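Local coordinates for protein mevalonate diphosphate decarboxylase (Legionella pneumophila, PDB 3LTO) that probably catalyses the ATP-dependent decarboxylation of mevalonate diphosphate to isopentenyl diphosphate, a step of isoprenoid and lipid biosynthesis, at residues 7-12 and 110-115; 31-36 and 150-155. All coordinates share one frame; numbering follows the deposited sequence.

Interaction 1 of 2, residues 7-12 and 110-115; sequences APANIA and SASSFA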
loop_
_atom_site.group_PDB
_atom_site.type_symbol
_atom_site.label_atom_id
_atom_site.label_comp_id
_atom_site.label_asym_id
_atom_site.label_seq_id
_atom_site.Cartn_x
_atom_site.Cartn_y
_atom_site.Cartn_z
ATOM N N ALA A 7 -3.559 21.301 -10.622
ATOM C CA ALA A 7 -2.788 20.506 -9.688
ATOM C C ALA A 7 -1.391 21.096 -9.637
ATOM O O ALA A 7 -0.900 21.660 -10.614
ATOM C CB ALA A 7 -2.735 19.054 -10.139
ATOM N N PRO A 8 -0.741 20.989 -8.479
ATOM C CA PRO A 8 0.607 21.521 -8.304
ATOM C C PRO A 8 1.705 20.531 -8.669
ATOM O O PRO A 8 1.495 19.321 -8.670
ATOM C CB PRO A 8 0.634 21.878 -6.830
ATOM C CG PRO A 8 -0.163 20.763 -6.223
ATOM C CD PRO A 8 -1.329 20.586 -7.188
ATOM N N ALA A 9 2.879 21.053 -8.995
ATOM C CA ALA A 9 4.005 20.191 -9.302
ATOM C C ALA A 9 4.623 19.864 -7.950
ATOM O O ALA A 9 4.250 20.448 -6.933
ATOM C CB ALA A 9 5.008 20.920 -10.170
ATOM N N ASN A 10 5.551 18.924 -7.924
ATOM C CA ASN A 10 6.196 18.589 -6.669
ATOM C C ASN A 10 7.616 18.184 -6.994
ATOM O O ASN A 10 7.892 17.717 -8.100
ATOM C CB ASN A 10 5.431 17.467 -5.944
ATOM C CG ASN A 10 5.687 16.091 -6.534
ATOM O OD1 ASN A 10 6.786 15.542 -6.411
ATOM N ND2 ASN A 10 4.668 15.524 -7.177
ATOM N N ILE A 11 8.515 18.396 -6.037
ATOM C CA ILE A 11 9.929 18.072 -6.204
ATOM C C ILE A 11 10.396 17.078 -5.132
ATOM O O ILE A 11 10.317 17.342 -3.931
ATOM C CB ILE A 11 10.792 19.345 -6.124
ATOM C CG1 ILE A 11 12.267 18.989 -6.312
ATOM C CG2 ILE A 11 10.584 20.033 -4.784
ATOM C CD1 ILE A 11 12.596 18.438 -7.679
ATOM N N ALA A 12 10.890 15.935 -5.588
ATOM C CA ALA A 12 11.348 14.879 -4.700
ATOM C C ALA A 12 12.749 15.057 -4.119
ATOM O O ALA A 12 13.700 15.365 -4.836
ATOM C CB ALA A 12 11.256 13.536 -5.432
ATOM N N SER A 110 4.810 16.710 -16.364
ATOM C CA SER A 110 4.107 15.435 -16.306
ATOM C C SER A 110 3.323 15.218 -15.011
ATOM O O SER A 110 2.109 15.024 -15.035
ATOM C CB SER A 110 5.109 14.293 -16.509
ATOM O OG SER A 110 4.449 13.084 -16.829
ATOM N N ALA A 111 4.021 15.251 -13.882
ATOM C CA ALA A 111 3.398 15.040 -12.581
ATOM C C ALA A 111 2.143 15.880 -12.337
ATOM O O ALA A 111 1.089 15.337 -12.015
ATOM C CB ALA A 111 4.411 15.301 -11.477
ATOM N N SER A 112 2.253 17.198 -12.471
ATOM C CA SER A 112 1.103 18.065 -12.243
ATOM C C SER A 112 0.057 17.927 -13.347
ATOM O O SER A 112 -1.138 18.066 -13.091
ATOM C CB SER A 112 1.543 19.530 -12.100
ATOM O OG SER A 112 2.299 19.964 -13.218
ATOM N N SER A 113 0.493 17.645 -14.567
ATOM C CA SER A 113 -0.455 17.488 -15.666
ATOM C C SER A 113 -1.398 16.318 -15.412
ATOM O O SER A 113 -2.615 16.465 -15.514
ATOM C CB SER A 113 0.278 17.260 -16.986
ATOM O OG SER A 113 1.024 18.407 -17.347
ATOM N N PHE A 114 -0.831 15.157 -15.090
ATOM C CA PHE A 114 -1.639 13.972 -14.837
ATOM C C PHE A 114 -2.538 14.152 -13.615
ATOM O O PHE A 114 -3.678 13.685 -13.610
ATOM C CB PHE A 114 -0.748 12.725 -14.688
ATOM C CG PHE A 114 -0.275 12.156 -16.011
ATOM C CD1 PHE A 114 0.865 12.649 -16.635
ATOM C CD2 PHE A 114 -1.005 11.156 -16.653
ATOM C CE1 PHE A 114 1.268 12.160 -17.876
ATOM C CE2 PHE A 114 -0.611 10.661 -17.896
ATOM C CZ PHE A 114 0.527 11.164 -18.511
ATOM N N ALA A 115 -2.040 14.837 -12.587
ATOM C CA ALA A 115 -2.860 15.076 -11.395
ATOM C C ALA A 115 -4.067 15.937 -11.781
ATOM O O ALA A 115 -5.198 15.640 -11.381
ATOM C CB ALA A 115 -2.046 15.772 -10.307
#

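Interaction 2 of 2, residues 31-36 and 150-155; sequences SLSYTL and SCRSFY. With SO4 (sulfate ion), chain C.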
loop_
_atom_site.group_PDB
_atom_site.type_symbol
_atom_site.label_atom_id
_atom_site.label_comp_id
_atom_site.label_asym_id
_atom_site.label_seq_id
_atom_site.Cartn_x
_atom_site.Cartn_y
_atom_site.Cartn_z
ATOM N N SER A 31 9.338 7.462 -1.595
ATOM C CA SER A 31 9.764 8.741 -2.140
ATOM C C SER A 31 9.159 9.865 -1.305
ATOM O O SER A 31 8.064 9.724 -0.754
ATOM C CB SER A 31 9.351 8.865 -3.613
ATOM O OG SER A 31 7.947 8.723 -3.793
ATOM N N LEU A 32 9.893 10.970 -1.194
ATOM C CA LEU A 32 9.467 12.138 -0.424
ATOM C C LEU A 32 9.635 13.404 -1.266
ATOM O O LEU A 32 10.722 13.663 -1.795
ATOM C CB LEU A 32 10.313 12.267 0.845
ATOM C CG LEU A 32 10.067 13.513 1.693
ATOM C CD1 LEU A 32 8.841 13.312 2.555
ATOM C CD2 LEU A 32 11.266 13.775 2.564
ATOM N N SER A 33 8.576 14.201 -1.378
ATOM C CA SER A 33 8.657 15.412 -2.178
ATOM C C SER A 33 8.000 16.627 -1.537
ATOM O O SER A 33 7.167 16.503 -0.639
ATOM C CB SER A 33 8.032 15.168 -3.554
ATOM O OG SER A 33 6.659 14.832 -3.426
ATOM N N TYR A 34 8.399 17.803 -2.011
ATOM C CA TYR A 34 7.845 19.057 -1.530
ATOM C C TYR A 34 6.827 19.494 -2.577
ATOM O O TYR A 34 7.113 19.447 -3.773
ATOM C CB TYR A 34 8.932 20.121 -1.416
ATOM C CG TYR A 34 8.422 21.430 -0.846
ATOM C CD1 TYR A 34 7.869 21.484 0.432
ATOM C CD2 TYR A 34 8.468 22.607 -1.592
ATOM C CE1 TYR A 34 7.371 22.674 0.952
ATOM C CE2 TYR A 34 7.969 23.803 -1.078
ATOM C CZ TYR A 34 7.424 23.827 0.193
ATOM O OH TYR A 34 6.917 25.000 0.706
ATOM N N THR A 35 5.645 19.911 -2.143
ATOM C CA THR A 35 4.627 20.333 -3.093
ATOM C C THR A 35 4.834 21.805 -3.456
ATOM O O THR A 35 4.770 22.679 -2.602
ATOM C CB THR A 35 3.207 20.094 -2.514
ATOM O OG1 THR A 35 3.089 18.727 -2.091
ATOM C CG2 THR A 35 2.143 20.359 -3.574
ATOM N N LEU A 36 5.109 22.064 -4.730
ATOM C CA LEU A 36 5.341 23.423 -5.211
ATOM C C LEU A 36 4.015 24.055 -5.622
ATOM O O LEU A 36 3.696 24.168 -6.807
ATOM C CB LEU A 36 6.310 23.381 -6.395
ATOM C CG LEU A 36 7.679 22.770 -6.067
ATOM C CD1 LEU A 36 8.438 22.449 -7.342
ATOM C CD2 LEU A 36 8.465 23.742 -5.198
ATOM N N SER A 150 2.921 11.845 -10.091
ATOM C CA SER A 150 1.711 12.623 -9.870
ATOM C C SER A 150 0.917 12.329 -8.600
ATOM O O SER A 150 0.231 13.220 -8.099
ATOM C CB SER A 150 0.781 12.523 -11.084
ATOM O OG SER A 150 0.124 11.276 -11.125
ATOM N N CYS A 151 0.995 11.105 -8.073
ATOM C CA CYS A 151 0.230 10.784 -6.869
ATOM C C CYS A 151 0.659 11.623 -5.679
ATOM O O CYS A 151 -0.113 11.823 -4.741
ATOM C CB CYS A 151 0.312 9.281 -6.529
ATOM S SG CYS A 151 1.839 8.663 -5.756
ATOM N N ARG A 152 1.887 12.127 -5.728
ATOM C CA ARG A 152 2.419 12.964 -4.657
ATOM C C ARG A 152 1.907 14.396 -4.711
ATOM O O ARG A 152 2.043 15.147 -3.737
ATOM C CB ARG A 152 3.939 12.997 -4.709
ATOM C CG ARG A 152 4.608 11.775 -4.154
ATOM C CD ARG A 152 6.080 12.046 -3.966
ATOM N NE ARG A 152 6.895 11.286 -4.894
ATOM C CZ ARG A 152 7.436 11.771 -6.003
ATOM N NH1 ARG A 152 7.258 13.034 -6.342
ATOM N NH2 ARG A 152 8.165 10.975 -6.768
ATOM N N SER A 153 1.322 14.785 -5.840
ATOM C CA SER A 153 0.814 16.148 -5.973
ATOM C C SER A 153 -0.540 16.382 -5.303
ATOM O O SER A 153 -1.006 17.515 -5.233
ATOM C CB SER A 153 0.739 16.545 -7.449
ATOM O OG SER A 153 2.042 16.751 -7.969
ATOM N N PHE A 154 -1.152 15.308 -4.807
ATOM C CA PHE A 154 -2.449 15.374 -4.137
ATOM C C PHE A 154 -2.327 15.709 -2.649
ATOM O O PHE A 154 -3.329 15.750 -1.926
ATOM C CB PHE A 154 -3.180 14.033 -4.299
ATOM C CG PHE A 154 -3.700 13.798 -5.685
ATOM C CD1 PHE A 154 -4.992 14.180 -6.027
ATOM C CD2 PHE A 154 -2.873 13.273 -6.674
ATOM C CE1 PHE A 154 -5.453 14.052 -7.337
ATOM C CE2 PHE A 154 -3.325 13.140 -7.993
ATOM C CZ PHE A 154 -4.616 13.531 -8.322
ATOM N N TYR A 155 -1.101 15.941 -2.190
ATOM C CA TYR A 155 -0.865 16.253 -0.785
ATOM C C TYR A 155 0.115 17.409 -0.682
ATOM O O TYR A 155 0.898 17.641 -1.595
ATOM C CB TYR A 155 -0.303 15.018 -0.073
ATOM C CG TYR A 155 -1.154 13.786 -0.296
ATOM C CD1 TYR A 155 -2.251 13.513 0.520
ATOM C CD2 TYR A 155 -0.902 12.929 -1.370
ATOM C CE1 TYR A 155 -3.081 12.424 0.273
ATOM C CE2 TYR A 155 -1.729 11.834 -1.628
ATOM C CZ TYR A 155 -2.818 11.592 -0.803
ATOM O OH TYR A 155 -3.663 10.537 -1.070
HETATM S S SO4 C . 10.712 11.265 -8.770
HETATM O O1 SO4 C . 10.776 10.861 -7.356
HETATM O O2 SO4 C . 9.354 11.743 -9.050
HETATM O O3 SO4 C . 11.689 12.339 -9.001
HETATM O O4 SO4 C . 11.015 10.141 -9.664
HETATM O O HOH W 1 4.297 16.519 -2.874
#

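Interaction 1 of 2, residues 7-12 and 110-115
Ala7 and Ala115 meet methyl to methyl, their CB atoms 3.4 Å apart, which is tighter than an ordinary carbon–carbon contact. The Ala7 CB also lies beside the Ser112 backbone, 3.5 Å from Ser112 O, so the strand methyl spans about one turn of the helix, from Ser112 to Ala115. With Ala111, Ser112 and Ala115 on the facing side of helix 110-129, no bulky side chain from this part of it lies in between, and the axes of the two short segments approach to 6.7 Å. The strand and helix run roughly antiparallel, at 148° between their N-to-C directions.

Most of the remaining contacts centre on Ser112, which presses carbon first against the strand backbone: its CB is 3.4 Å from Pro8 O and 3.7 Å from Ala9 N. Ala9 CB lies more loosely alongside, 4.2 Å from Ser112 OG. Farther along the strand, the amide nitrogen of Asn10 passes the methyl of Ala111, with Asn10 ND2 4.3 Å from Ala111 CB.

The polar ends bond elsewhere. Ser112 OG, turned between its own backbone N and carbonyl carbon (chi1 55°), forms a hydrogen bond with Ser41 OG on the neighbouring strand and a weak one with Ser109 O. Asn10 ND2 is hydrogen-bonded to both Ser149 O and Ser153 OG, which fixes the rotation of the amide.

The arrangement is the packing of a helix on a sheet. Strand 2-12 pairs antiparallel with strand 31-47 and is covered by the start of helix 110-129. The serine-rich PHSSGLASSAS motif runs into the first turn of this helix; in the GHMP kinase superfamily, to which this N-terminal domain belongs, the motif typically binds nucleotide phosphates.

Interaction 2 of 2, residues 31-36 and 150-155
Arg152 lays its side chain across Ser31 and Ser33, overlapping both serines on the face that strand 31-36 turns to the loop. Its NE donates to Ser31 OG (3.0 Å, N-H...O angle 157°), the hydroxyl sitting at the guanidinium edge but 15° out of its plane. Packing of Arg152 NH1 against Ser33 CB, 3.6 Å away, adds a van der Waals contact. A bend at chi3 (-111°) turns the guanidinium towards a sulfate ion, and NH2 forms a hydrogen bond with sulfate O2, 2.7 Å long and almost straight, in the guanidinium plane; sulfate O1 lies equally near, obliquely.

A second polar group lies farther along the strand. One water donates to both Thr35 OG1 and Arg152 O, at 2.6 and 2.8 Å, and is also bonded to Ser33 OG, so it joins strand and loop backbone inside a buried contact. Thr35 OG1 donates in turn to Tyr155 O; at 2.5 Å the modelled length is doubtful. The Tyr155 hydroxyl points elsewhere, to Asp137.

Tyr16 N, Met17 N and Ser149 OG also bond to the sulfate. This ion probably came from the crystallisation liquor, yet its setting is consistent with the pocket where relatives of this decarboxylase hold the diphosphate of mevalonate diphosphate, with an arginine from the GSGSSCRS loop.

Interactions 1 and 2 are neighbours, their centres 7 Å apart, joined through the antiparallel pair of strands 2-12 and 31-47; Ile11 O and Tyr34 N, 2.8 Å apart, probably form one of its hydrogen bonds. Loop 150-155 of interaction 2 touches both segments of interaction 1: Ser153 OG probably bonds to Pro8 O at 2.7 Å, and Ser150 CB packs 3.0 Å from Ala111 O at the start of the helix. Asn10 lies between the contacts. Its OD1 is 2.6 Å from Arg152 NH1 and weakly bonded to Ser33 OG. The Asn10 side chain is about 5 Å from the sulfate, between nearest atoms. Helix, strands and loop converge beside the anion pocket, probably the substrate site.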